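Local coordinates for protein halogenase PltM (Pseudomonas fluorescens, PDB 6BZN) that halogenates phenolic substrates as a flavin-dependent enzyme, with an unusual versatility towards both substrates and halides, at residues 27-32 with 162-167; 38-43 with 148-153; 93-98 with 141-146. One frame throughout, in Å; residues are numbered along the deposited sequence.

All three contacts lie around the Rossmann-type FAD-binding part of the chain and are nested in sequence: contact 1 closes the longest loop, contact 2 lies inside it, and contact 3 inside contact 2. Strand 24-29 of contact 1 leads directly into helix 33-44 of contact 2, while contacts 2 and 3 both use helix 140-153. Their centres are about 16 Å apart for contacts 1 and 2, about 15 Å for contacts 2 and 3, and about 25 Å for contacts 1 and 3. I28 CD1 lies 3.4 Å from G39 CA, joining contacts 1 and 2. Helix 140-153 thus connects the nucleotide-binding strand-turn-helix unit with helix 92-98.

Contact 1: residues 27-32 with 162-167; sequences IIIGSG and IKIESI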
loop_
_atom_site.group_PDB
_atom_site.type_symbol
_atom_site.label_atom_id
_atom_site.label_comp_id
_atom_site.label_asym_id
_atom_site.label_seq_id
_atom_site.Cartn_x
_atom_site.Cartn_y
_atom_site.Cartn_z
ATOM N N ILE A 27 -7.001 -3.303 -23.307
ATOM C CA ILE A 27 -8.109 -2.800 -22.507
ATOM C C ILE A 27 -7.693 -2.873 -21.041
ATOM O O ILE A 27 -7.109 -3.875 -20.585
ATOM C CB ILE A 27 -9.409 -3.581 -22.777
ATOM C CG1 ILE A 27 -9.936 -3.211 -24.164
ATOM C CG2 ILE A 27 -10.480 -3.262 -21.743
ATOM C CD1 ILE A 27 -10.926 -4.198 -24.746
ATOM N N ILE A 28 -7.972 -1.798 -20.309
ATOM C CA ILE A 28 -7.675 -1.705 -18.885
ATOM C C ILE A 28 -8.992 -1.489 -18.150
ATOM O O ILE A 28 -9.707 -0.544 -18.455
ATOM C CB ILE A 28 -6.721 -0.541 -18.577
ATOM C CG1 ILE A 28 -5.378 -0.762 -19.280
ATOM C CG2 ILE A 28 -6.460 -0.427 -17.075
ATOM C CD1 ILE A 28 -4.452 0.426 -19.229
ATOM N N ILE A 29 -9.315 -2.373 -17.210
ATOM C CA ILE A 29 -10.490 -2.213 -16.361
ATOM C C ILE A 29 -10.062 -1.454 -15.103
ATOM O O ILE A 29 -9.191 -1.919 -14.372
ATOM C CB ILE A 29 -11.123 -3.557 -15.960
ATOM C CG1 ILE A 29 -11.442 -4.417 -17.193
ATOM C CG2 ILE A 29 -12.424 -3.326 -15.196
ATOM C CD1 ILE A 29 -11.552 -5.882 -16.841
ATOM N N GLY A 30 -10.688 -0.301 -14.856
ATOM C CA GLY A 30 -10.405 0.544 -13.692
ATOM C C GLY A 30 -9.640 1.805 -14.070
ATOM O O GLY A 30 -8.597 1.739 -14.725
ATOM N N SER A 31 -10.149 2.964 -13.664
ATOM C CA SER A 31 -9.549 4.232 -14.030
ATOM C C SER A 31 -8.982 4.941 -12.799
ATOM O O SER A 31 -8.776 6.158 -12.848
ATOM C CB SER A 31 -10.586 5.126 -14.716
ATOM O OG SER A 31 -11.624 5.492 -13.807
ATOM N N GLY A 32 -8.743 4.193 -11.714
ATOM C CA GLY A 32 -8.048 4.691 -10.534
ATOM C C GLY A 32 -6.560 4.802 -10.835
ATOM O O GLY A 32 -6.123 4.578 -11.963
ATOM N N ILE A 162 -19.660 3.007 -17.394
ATOM C CA ILE A 162 -20.082 1.959 -18.343
ATOM C C ILE A 162 -20.457 0.700 -17.590
ATOM O O ILE A 162 -20.219 0.585 -16.393
ATOM C CB ILE A 162 -19.048 1.660 -19.473
ATOM C CG1 ILE A 162 -17.644 1.325 -18.952
ATOM C CG2 ILE A 162 -18.969 2.827 -20.440
ATOM C CD1 ILE A 162 -17.521 -0.012 -18.253
ATOM N N LYS A 163 -21.077 -0.231 -18.292
ATOM C CA LYS A 163 -21.422 -1.521 -17.729
ATOM C C LYS A 163 -20.858 -2.585 -18.659
ATOM O O LYS A 163 -21.230 -2.656 -19.824
ATOM C CB LYS A 163 -22.949 -1.640 -17.571
ATOM C CG LYS A 163 -23.474 -2.999 -17.107
ATOM C CD LYS A 163 -22.694 -3.573 -15.929
ATOM C CE LYS A 163 -23.548 -4.460 -15.027
ATOM N NZ LYS A 163 -24.012 -5.715 -15.680
ATOM N N ILE A 164 -19.919 -3.368 -18.145
ATOM C CA ILE A 164 -19.351 -4.482 -18.883
ATOM C C ILE A 164 -20.328 -5.638 -18.775
ATOM O O ILE A 164 -20.655 -6.055 -17.674
ATOM C CB ILE A 164 -17.979 -4.901 -18.313
ATOM C CG1 ILE A 164 -16.954 -3.795 -18.559
ATOM C CG2 ILE A 164 -17.503 -6.211 -18.941
ATOM C CD1 ILE A 164 -15.738 -3.880 -17.663
ATOM N N GLU A 165 -20.779 -6.144 -19.917
ATOM C CA GLU A 165 -21.716 -7.267 -19.969
ATOM C C GLU A 165 -21.030 -8.624 -20.002
ATOM O O GLU A 165 -21.523 -9.567 -19.409
ATOM C CB GLU A 165 -22.643 -7.114 -21.166
ATOM C CG GLU A 165 -23.476 -5.840 -21.069
ATOM C CD GLU A 165 -24.789 -5.928 -21.810
ATOM O OE1 GLU A 165 -25.772 -5.328 -21.314
ATOM O OE2 GLU A 165 -24.831 -6.592 -22.876
ATOM N N SER A 166 -19.902 -8.718 -20.696
ATOM C CA SER A 166 -19.085 -9.931 -20.670
ATOM C C SER A 166 -17.679 -9.649 -21.168
ATOM O O SER A 166 -17.443 -8.671 -21.890
ATOM C CB SER A 166 -19.709 -11.010 -21.548
ATOM O OG SER A 166 -19.783 -10.552 -22.878
ATOM N N ILE A 167 -16.752 -10.503 -20.762
ATOM C CA ILE A 167 -15.374 -10.450 -21.223
ATOM C C ILE A 167 -15.034 -11.823 -21.773
ATOM O O ILE A 167 -15.037 -12.805 -21.023
ATOM C CB ILE A 167 -14.399 -10.077 -20.080
ATOM C CG1 ILE A 167 -14.770 -8.711 -19.490
ATOM C CG2 ILE A 167 -12.967 -10.040 -20.588
ATOM C CD1 ILE A 167 -14.092 -8.393 -18.164
#
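I29 meets I164 and I167 where two sheets of a Rossmann-type FAD-binding fold face each other. I29 ends strand 24-29, the central strand of the five-stranded parallel sheet; its partners belong to strand 164-170, an outer strand of the three-stranded antiparallel sheet. The nearest CA atoms, those of I29 and I164, are 9.5 Å apart, so side chains alone bridge the gap, burying 99 Å² in all.

The tight part depends on both branches of I29. With chi1 at -54°, CG2 stands opposite the backbone N and CG1 opposite the carbonyl carbon, which spreads the branches apart, CD1 toward I167 and CG2 toward I164. The longer branch runs end-on into I167, while the shorter one meets I164 at a slant, with I29 CG2 4.2 Å from I164 CD1. I189 of strand 188-191 also touches both I29 and I167, and V176 touches I164, which places the cluster inside the sheet-to-sheet layer.

On the solvent side K163, E165 and S166 take no part. E165 and S166 together face A177 in a classic beta bulge, and E165 OE1 bonds to S179 OG. Beyond I29 the chain turns away into the glycine-rich loop. G30 has a positive phi of 107°, a conformation in which a CB would collide with the preceding carbonyl O. S31 OG is hydrogen-bonded to D53, an FAD-binding residue, and to Q160, consistent with S31 helping to position D53. The closest approach between the segments is apolar: I29 CD1 to I167 CD1, 3.8 Å.

Contact 2: residues 38-43 with 148-153; sequences TGAVLA and LMIALK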
loop_
_atom_site.group_PDB
_atom_site.type_symbol
_atom_site.label_atom_id
_atom_site.label_comp_id
_atom_site.label_asym_id
_atom_site.label_seq_id
_atom_site.Cartn_x
_atom_site.Cartn_y
_atom_site.Cartn_z
ATOM N N THR A 38 -0.922 2.741 -15.675
ATOM C CA THR A 38 -0.763 1.691 -16.674
ATOM C C THR A 38 -1.120 2.206 -18.066
ATOM O O THR A 38 -0.349 2.025 -19.019
ATOM C CB THR A 38 -1.589 0.445 -16.319
ATOM O OG1 THR A 38 -1.233 0.010 -14.996
ATOM C CG2 THR A 38 -1.338 -0.664 -17.314
ATOM N N GLY A 39 -2.255 2.885 -18.175
ATOM C CA GLY A 39 -2.702 3.390 -19.470
ATOM C C GLY A 39 -1.779 4.458 -20.012
ATOM O O GLY A 39 -1.508 4.498 -21.214
ATOM N N ALA A 40 -1.279 5.317 -19.124
ATOM C CA ALA A 40 -0.398 6.375 -19.549
ATOM C C ALA A 40 0.900 5.826 -20.127
ATOM O O ALA A 40 1.313 6.236 -21.205
ATOM C CB ALA A 40 -0.102 7.313 -18.406
ATOM N N VAL A 41 1.538 4.898 -19.422
ATOM C CA VAL A 41 2.843 4.388 -19.861
ATOM C C VAL A 41 2.746 3.576 -21.158
ATOM O O VAL A 41 3.644 3.660 -22.006
ATOM C CB VAL A 41 3.620 3.602 -18.760
ATOM C CG1 VAL A 41 3.847 4.463 -17.528
ATOM C CG2 VAL A 41 2.934 2.304 -18.365
ATOM N N LEU A 42 1.659 2.822 -21.314
ATOM C CA LEU A 42 1.420 2.061 -22.534
ATOM C C LEU A 42 1.070 2.986 -23.706
ATOM O O LEU A 42 1.627 2.815 -24.795
ATOM C CB LEU A 42 0.333 1.012 -22.319
ATOM C CG LEU A 42 0.674 -0.077 -21.302
ATOM C CD1 LEU A 42 -0.488 -1.036 -21.180
ATOM C CD2 LEU A 42 1.926 -0.858 -21.623
ATOM N N ALA A 43 0.204 3.976 -23.480
ATOM C CA ALA A 43 -0.163 4.925 -24.536
ATOM C C ALA A 43 1.064 5.743 -24.983
ATOM O O ALA A 43 1.314 5.920 -26.180
ATOM C CB ALA A 43 -1.278 5.848 -24.084
ATOM N N LEU A 148 -5.551 10.015 -14.117
ATOM C CA LEU A 148 -6.307 9.760 -15.347
ATOM C C LEU A 148 -6.015 10.831 -16.397
ATOM O O LEU A 148 -5.909 10.530 -17.582
ATOM C CB LEU A 148 -7.805 9.694 -15.089
ATOM C CG LEU A 148 -8.666 9.369 -16.320
ATOM C CD1 LEU A 148 -8.274 8.037 -16.953
ATOM C CD2 LEU A 148 -10.125 9.329 -15.919
ATOM N N MET A 149 -5.909 12.080 -15.971
ATOM C CA MET A 149 -5.578 13.149 -16.910
ATOM C C MET A 149 -4.223 12.900 -17.586
ATOM O O MET A 149 -4.079 13.164 -18.784
ATOM C CB MET A 149 -5.618 14.515 -16.249
ATOM C CG MET A 149 -6.994 14.929 -15.768
ATOM S SD MET A 149 -6.866 16.421 -14.751
ATOM C CE MET A 149 -8.464 16.399 -13.931
ATOM N N ILE A 150 -3.250 12.353 -16.854
ATOM C CA ILE A 150 -1.967 11.970 -17.477
ATOM C C ILE A 150 -2.219 11.010 -18.645
ATOM O O ILE A 150 -1.715 11.218 -19.751
ATOM C CB ILE A 150 -0.974 11.291 -16.504
ATOM C CG1 ILE A 150 -0.656 12.218 -15.323
ATOM C CG2 ILE A 150 0.311 10.930 -17.256
ATOM C CD1 ILE A 150 0.271 11.637 -14.275
ATOM N N ALA A 151 -2.986 9.954 -18.382
ATOM C CA ALA A 151 -3.279 8.944 -19.403
ATOM C C ALA A 151 -3.979 9.535 -20.624
ATOM O O ALA A 151 -3.608 9.240 -21.770
ATOM C CB ALA A 151 -4.127 7.842 -18.821
ATOM N N LEU A 152 -4.991 10.360 -20.369
ATOM C CA LEU A 152 -5.773 10.975 -21.453
ATOM C C LEU A 152 -4.908 11.866 -22.346
ATOM O O LEU A 152 -5.051 11.874 -23.574
ATOM C CB LEU A 152 -6.927 11.804 -20.870
ATOM C CG LEU A 152 -8.030 10.985 -20.205
ATOM C CD1 LEU A 152 -8.981 11.863 -19.393
ATOM C CD2 LEU A 152 -8.805 10.218 -21.257
ATOM N N LYS A 153 -4.016 12.621 -21.717
ATOM C CA LYS A 153 -3.127 13.527 -22.455
ATOM C C LYS A 153 -2.101 12.776 -23.306
ATOM O O LYS A 153 -1.566 13.329 -24.270
ATOM C CB LYS A 153 -2.432 14.492 -21.498
ATOM C CG LYS A 153 -3.384 15.518 -20.894
ATOM C CD LYS A 153 -2.677 16.546 -20.022
ATOM C CE LYS A 153 -2.026 15.923 -18.805
ATOM N NZ LYS A 153 -1.280 16.950 -18.039
#
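A40 and A151 bring two helices of the FAD-binding fold close together. Helix 33-44, which follows the glycine-rich turn of the Rossmann-type unit, runs beside helix 140-153 at an angle of 21° between the N-to-C directions of the two short segments. Their axes approach to 7.8 Å, and the CA atoms of A40 and A151 are only 3.9 Å apart.

The contacts between side chains are methyl to methyl. A40 CB lies 3.8 Å from I150 CG2 and 4.1 Å from A151 CB. I150 has its CG2 opposite the backbone N (chi1 -59°), which leaves this branch at the interface while the CG1 branch leads away; the side chain also touches I83, E85 and I86.

A second class of contact is methyl against backbone. A40 CB reaches A151 CA at 3.7 Å, and in return A151 CB sits 3.8 Å from A40 N. G39, lacking a side chain, admits the same methyl to within 4.3 Å, measured from G39 C to A151 CB.

Polar bonds run within each helix or to other parts of the chain. A43 N donates to G39 O, T38 OG1 bonds back to A34 O, and the K153 ammonium forms a salt bridge with E85. Away from the interface, T38 and L42 touch I190 of the parallel sheet and, with V41, helix 352-374.

Between these two segments the contact therefore rests on close fit and dispersion: small residues let the backbones approach, and the polar bonds named run along each helix or, for K153, to E85.

Contact 3: residues 93-98 with 141-146; sequences DKIIQH and QDIDYF
Through I95 and I143, and through H98 and F146, helix 92-98 packs on the first turns of helix 140-153 beside the FAD site of the Rossmann-type fold. The evidence is a buried area of 141 Å² and CA separations of 8.2 Å for I95 to I143 and 9.2 Å for H98 to F146.

The first pair is purely aliphatic. The two isoleucines meet nearly at right angles, and the single methyl I143 CD1 touches both branches of its partner, 3.8 Å from I95 CG2 and 4.0 Å from I95 CD1. L138 of strand 134-138 touches both residues. The I143 side chain is also about 4 Å from that of I33 and about 5 Å from that of R140, two FAD-binding residues. D144, the next residue in the helix, holds R140 in a salt bridge through OD1 to NE, a link that probably helps to position R140, on the same turn that packs on I95.

At the other pair a ring meets backbone. The H98 imidazole leads away from the interface and stacks with Y88. F146, with CG opposite its backbone N (chi1 -177°), sends its phenyl group across to the last residue of helix 92-98, touching E85, L89 and V99 as well. The carbonyl of H98 approaches this ring obliquely, its O lying 3.6 Å from F146 CE2.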
loop_
_atom_site.group_PDB
_atom_site.type_symbol
_atom_site.label_atom_id
_atom_site.label_comp_id
_atom_site.label_asym_id
_atom_site.label_seq_id
_atom_site.Cartn_x
_atom_site.Cartn_y
_atom_site.Cartn_z
ATOM N N ASP A 93 5.279 18.481 -1.980
ATOM C CA ASP A 93 5.396 19.866 -2.452
ATOM C C ASP A 93 5.044 19.940 -3.940
ATOM O O ASP A 93 4.320 20.842 -4.361
ATOM C CB ASP A 93 6.774 20.466 -2.128
ATOM C CG ASP A 93 7.036 20.589 -0.601
ATOM O OD1 ASP A 93 6.082 20.687 0.205
ATOM O OD2 ASP A 93 8.219 20.580 -0.198
ATOM N N LYS A 94 5.478 18.953 -4.718
ATOM C CA LYS A 94 5.094 18.880 -6.119
ATOM C C LYS A 94 3.595 18.587 -6.309
ATOM O O LYS A 94 3.011 19.098 -7.246
ATOM C CB LYS A 94 5.914 17.853 -6.897
ATOM C CG LYS A 94 7.421 18.076 -6.904
ATOM C CD LYS A 94 7.846 19.316 -7.685
ATOM C CE LYS A 94 9.360 19.322 -7.884
ATOM N NZ LYS A 94 9.953 20.695 -7.922
ATOM N N ILE A 95 2.988 17.762 -5.451
ATOM C CA ILE A 95 1.520 17.542 -5.498
ATOM C C ILE A 95 0.746 18.840 -5.286
ATOM O O ILE A 95 -0.162 19.157 -6.058
ATOM C CB ILE A 95 1.057 16.498 -4.462
ATOM C CG1 ILE A 95 1.561 15.117 -4.882
ATOM C CG2 ILE A 95 -0.474 16.492 -4.307
ATOM C CD1 ILE A 95 1.436 14.067 -3.804
ATOM N N ILE A 96 1.122 19.589 -4.251
ATOM C CA ILE A 96 0.465 20.861 -3.936
ATOM C C ILE A 96 0.582 21.798 -5.141
ATOM O O ILE A 96 -0.389 22.417 -5.553
ATOM C CB ILE A 96 1.095 21.502 -2.663
ATOM C CG1 ILE A 96 0.824 20.644 -1.410
ATOM C CG2 ILE A 96 0.635 22.944 -2.443
ATOM C CD1 ILE A 96 -0.614 20.440 -1.034
ATOM N N GLN A 97 1.775 21.855 -5.725
ATOM C CA GLN A 97 2.073 22.769 -6.834
ATOM C C GLN A 97 1.369 22.417 -8.159
ATOM O O GLN A 97 0.894 23.306 -8.864
ATOM C CB GLN A 97 3.594 22.828 -7.023
ATOM C CG GLN A 97 4.095 23.678 -8.169
ATOM C CD GLN A 97 5.613 23.668 -8.282
ATOM O OE1 GLN A 97 6.330 23.213 -7.377
ATOM N NE2 GLN A 97 6.113 24.180 -9.397
ATOM N N HIS A 98 1.291 21.133 -8.487
ATOM C CA HIS A 98 0.801 20.690 -9.801
ATOM C C HIS A 98 -0.547 20.014 -9.822
ATOM O O HIS A 98 -1.235 20.110 -10.825
ATOM C CB HIS A 98 1.800 19.743 -10.438
ATOM C CG HIS A 98 3.121 20.380 -10.703
ATOM N ND1 HIS A 98 3.334 21.215 -11.778
ATOM C CD2 HIS A 98 4.287 20.334 -10.020
ATOM C CE1 HIS A 98 4.587 21.638 -11.759
ATOM N NE2 HIS A 98 5.188 21.113 -10.705
ATOM N N GLN A 141 -9.230 11.115 -4.275
ATOM C CA GLN A 141 -10.103 11.732 -5.279
ATOM C C GLN A 141 -9.366 12.675 -6.226
ATOM O O GLN A 141 -9.667 12.723 -7.407
ATOM C CB GLN A 141 -11.307 12.440 -4.651
ATOM C CG GLN A 141 -10.998 13.590 -3.711
ATOM C CD GLN A 141 -12.216 14.462 -3.474
ATOM O OE1 GLN A 141 -13.089 14.119 -2.686
ATOM N NE2 GLN A 141 -12.274 15.613 -4.166
ATOM N N ASP A 142 -8.414 13.446 -5.711
ATOM C CA ASP A 142 -7.713 14.436 -6.535
ATOM C C ASP A 142 -6.501 13.828 -7.213
ATOM O O ASP A 142 -6.230 14.112 -8.378
ATOM C CB ASP A 142 -7.305 15.645 -5.705
ATOM C CG ASP A 142 -8.501 16.522 -5.283
ATOM O OD1 ASP A 142 -9.643 16.349 -5.785
ATOM O OD2 ASP A 142 -8.276 17.402 -4.414
ATOM N N ILE A 143 -5.789 12.970 -6.492
ATOM C CA ILE A 143 -4.620 12.290 -7.031
ATOM C C ILE A 143 -5.009 11.411 -8.217
ATOM O O ILE A 143 -4.373 11.485 -9.272
ATOM C CB ILE A 143 -3.911 11.453 -5.931
ATOM C CG1 ILE A 143 -3.321 12.370 -4.852
ATOM C CG2 ILE A 143 -2.848 10.525 -6.509
ATOM C CD1 ILE A 143 -2.178 13.252 -5.294
ATOM N N ASP A 144 -6.049 10.599 -8.048
ATOM C CA ASP A 144 -6.465 9.655 -9.101
ATOM C C ASP A 144 -7.019 10.363 -10.326
ATOM O O ASP A 144 -6.781 9.926 -11.440
ATOM C CB ASP A 144 -7.465 8.616 -8.570
ATOM C CG ASP A 144 -6.807 7.621 -7.593
ATOM O OD1 ASP A 144 -5.731 7.923 -7.026
ATOM O OD2 ASP A 144 -7.364 6.533 -7.385
ATOM N N TYR A 145 -7.742 11.463 -10.127
ATOM C CA TYR A 145 -8.302 12.187 -11.260
ATOM C C TYR A 145 -7.129 12.769 -12.073
ATOM O O TYR A 145 -7.090 12.636 -13.295
ATOM C CB TYR A 145 -9.270 13.291 -10.826
ATOM C CG TYR A 145 -10.339 13.686 -11.854
ATOM C CD1 TYR A 145 -10.362 13.155 -13.153
ATOM C CD2 TYR A 145 -11.327 14.614 -11.521
ATOM C CE1 TYR A 145 -11.342 13.514 -14.073
ATOM C CE2 TYR A 145 -12.302 14.988 -12.444
ATOM C CZ TYR A 145 -12.305 14.429 -13.717
ATOM O OH TYR A 145 -13.272 14.772 -14.644
ATOM N N PHE A 146 -6.151 13.350 -11.378
ATOM C CA PHE A 146 -4.914 13.837 -12.017
ATOM C C PHE A 146 -4.195 12.736 -12.802
ATOM O O PHE A 146 -3.770 12.959 -13.927
ATOM C CB PHE A 146 -3.988 14.449 -10.962
ATOM C CG PHE A 146 -2.726 15.029 -11.513
ATOM C CD1 PHE A 146 -1.569 14.251 -11.604
ATOM C CD2 PHE A 146 -2.674 16.350 -11.918
ATOM C CE1 PHE A 146 -0.389 14.792 -12.097
ATOM C CE2 PHE A 146 -1.504 16.891 -12.428
ATOM C CZ PHE A 146 -0.357 16.117 -12.507
#